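Local coordinates for ChiX (Serratia marcescens, PDB 5OPZ), which is a zinc-dependent L-Ala D-Glu endopeptidase that cleaves peptidoglycan peptides and is required for chitinase secretion, at residues V80-A85 against A96-A101. Residues are numbered along the deposited sequence; the frame is centred on the assembly and turned at random. Where two conformers were deposited one is given.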
loop_
_atom_site.group_PDB
_atom_site.type_symbol
_atom_site.label_atom_id
_atom_site.label_comp_id
_atom_site.label_asym_id
_atom_site.label_seq_id
_atom_site.Cartn_x
_atom_site.Cartn_y
_atom_site.Cartn_z
ATOM N N VAL A 80 0.713 1.462 -2.734
ATOM C CA VAL A 80 0.299 0.608 -3.818
ATOM C C VAL A 80 0.197 1.423 -5.105
ATOM O O VAL A 80 0.070 2.633 -5.095
ATOM C CB VAL A 80 -1.049 -0.105 -3.567
ATOM C CG1 VAL A 80 -0.997 -0.904 -2.269
ATOM C CG2 VAL A 80 -2.205 0.866 -3.516
ATOM N N VAL A 81 0.300 0.716 -6.210
ATOM C CA VAL A 81 0.107 1.293 -7.525
ATOM C C VAL A 81 -0.952 0.456 -8.259
ATOM O O VAL A 81 -0.803 -0.788 -8.389
ATOM C CB VAL A 81 1.411 1.424 -8.334
ATOM C CG1 VAL A 81 2.107 0.126 -8.528
ATOM C CG2 VAL A 81 1.152 2.104 -9.670
ATOM N N ALA A 82 -2.008 1.139 -8.745
ATOM C CA ALA A 82 -3.063 0.430 -9.511
ATOM C C ALA A 82 -2.531 0.068 -10.899
ATOM O O ALA A 82 -1.885 0.900 -11.543
ATOM C CB ALA A 82 -4.262 1.310 -9.663
ATOM N N MET A 83 -2.831 -1.163 -11.320
ATOM C CA MET A 83 -2.316 -1.733 -12.574
ATOM C C MET A 83 -3.444 -2.301 -13.456
ATOM O O MET A 83 -3.397 -3.466 -13.843
ATOM C CB MET A 83 -1.344 -2.890 -12.237
ATOM C CG MET A 83 -0.122 -2.562 -11.433
ATOM S SD MET A 83 0.915 -1.413 -12.299
ATOM C CE MET A 83 1.471 -2.403 -13.683
ATOM N N PRO A 84 -4.506 -1.521 -13.703
ATOM C CA PRO A 84 -5.585 -2.036 -14.532
ATOM C C PRO A 84 -5.073 -2.493 -15.907
ATOM O O PRO A 84 -4.349 -1.743 -16.590
ATOM C CB PRO A 84 -6.533 -0.839 -14.650
ATOM C CG PRO A 84 -5.661 0.363 -14.394
ATOM C CD PRO A 84 -4.680 -0.092 -13.390
ATOM N N ALA A 85 -5.408 -3.728 -16.236
ATOM C CA ALA A 85 -4.986 -4.304 -17.503
ATOM C C ALA A 85 -3.468 -4.266 -17.687
ATOM O O ALA A 85 -2.945 -4.228 -18.803
ATOM C CB ALA A 85 -5.717 -3.661 -18.683
ATOM N N ALA A 96 -9.666 3.798 -4.582
ATOM C CA ALA A 96 -10.849 3.555 -3.734
ATOM C C ALA A 96 -11.249 2.079 -3.752
ATOM O O ALA A 96 -11.637 1.513 -2.717
ATOM C CB ALA A 96 -11.989 4.474 -4.104
ATOM N N GLN A 97 -11.146 1.480 -4.933
ATOM C CA GLN A 97 -11.493 0.062 -5.036
ATOM C C GLN A 97 -10.492 -0.811 -4.361
ATOM O O GLN A 97 -10.875 -1.808 -3.736
ATOM C CB GLN A 97 -11.663 -0.328 -6.499
ATOM C CG GLN A 97 -12.888 0.293 -7.157
ATOM C CD GLN A 97 -13.169 -0.263 -8.529
ATOM O OE1 GLN A 97 -13.523 -1.408 -8.642
ATOM N NE2 GLN A 97 -13.022 0.564 -9.565
ATOM N N ILE A 98 -9.217 -0.489 -4.541
ATOM C CA ILE A 98 -8.168 -1.198 -3.803
ATOM C C ILE A 98 -8.441 -1.114 -2.297
ATOM O O ILE A 98 -8.281 -2.119 -1.570
ATOM C CB ILE A 98 -6.737 -0.744 -4.153
ATOM C CG1 ILE A 98 -6.459 -1.048 -5.613
ATOM C CG2 ILE A 98 -5.702 -1.378 -3.232
ATOM C CD1 ILE A 98 -5.342 -0.217 -6.189
ATOM N N ALA A 99 -8.778 0.070 -1.802
ATOM C CA ALA A 99 -9.004 0.241 -0.380
ATOM C C ALA A 99 -10.194 -0.576 0.112
ATOM O O ALA A 99 -10.179 -0.968 1.265
ATOM C CB ALA A 99 -9.169 1.705 -0.035
ATOM N N VAL A 100 -11.216 -0.824 -0.713
ATOM C CA VAL A 100 -12.314 -1.740 -0.302
ATOM C C VAL A 100 -11.716 -3.112 0.041
ATOM O O VAL A 100 -12.087 -3.741 1.049
ATOM C CB VAL A 100 -13.375 -1.890 -1.399
ATOM C CG1 VAL A 100 -14.338 -3.030 -1.171
ATOM C CG2 VAL A 100 -14.119 -0.586 -1.512
ATOM N N ALA A 101 -10.858 -3.606 -0.851
ATOM C CA ALA A 101 -10.227 -4.888 -0.676
ATOM C C ALA A 101 -9.327 -4.913 0.572
ATOM O O ALA A 101 -9.336 -5.898 1.309
ATOM C CB ALA A 101 -9.440 -5.242 -1.896
#
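Helix-on-sheet packing in the core of this peptidoglycan peptidase brings I98 of helix 92-109 against V80 and A82 of strand 77-82, one of the two inner strands of its four-stranded antiparallel sheet. It is an example of how one branched residue on a helix can serve two strand positions that face the same way. V80 and A82 are two apart, so both project their beta carbons at the helix, whereas the intervening V81 turns to the other side of the strand. Each arm of I98 takes one partner. Its gamma methyl CG2 meets V80 tip to tip, CG2 to CG2 at 4.2 Å. The longer arm, CG1 and CD1, reaches across to the strand, further along it toward A82; CG1 anti to the carbonyl carbon (chi1 -63°) and CD1 roughly anti to CA (chi2 159°) bring the delta methyl there. The join is small and wholly apolar, burying 121 Å² in total, and all three residues are buried. Around it, F44 of strand 44-48 touches both V80 and I98, while the backbone N of A82 donates a hydrogen bond to the hydroxyl of Y95, from the first turn of the same helix. The V80 side chain lies about 9 Å from the zinc ion bound by H72, D79 and H127, and D79 directly precedes V80 in the strand. The delta methyl makes the closest approach: I98 CD1 rests 3.9 Å from A82 CB and 4.1 Å from A82 CA.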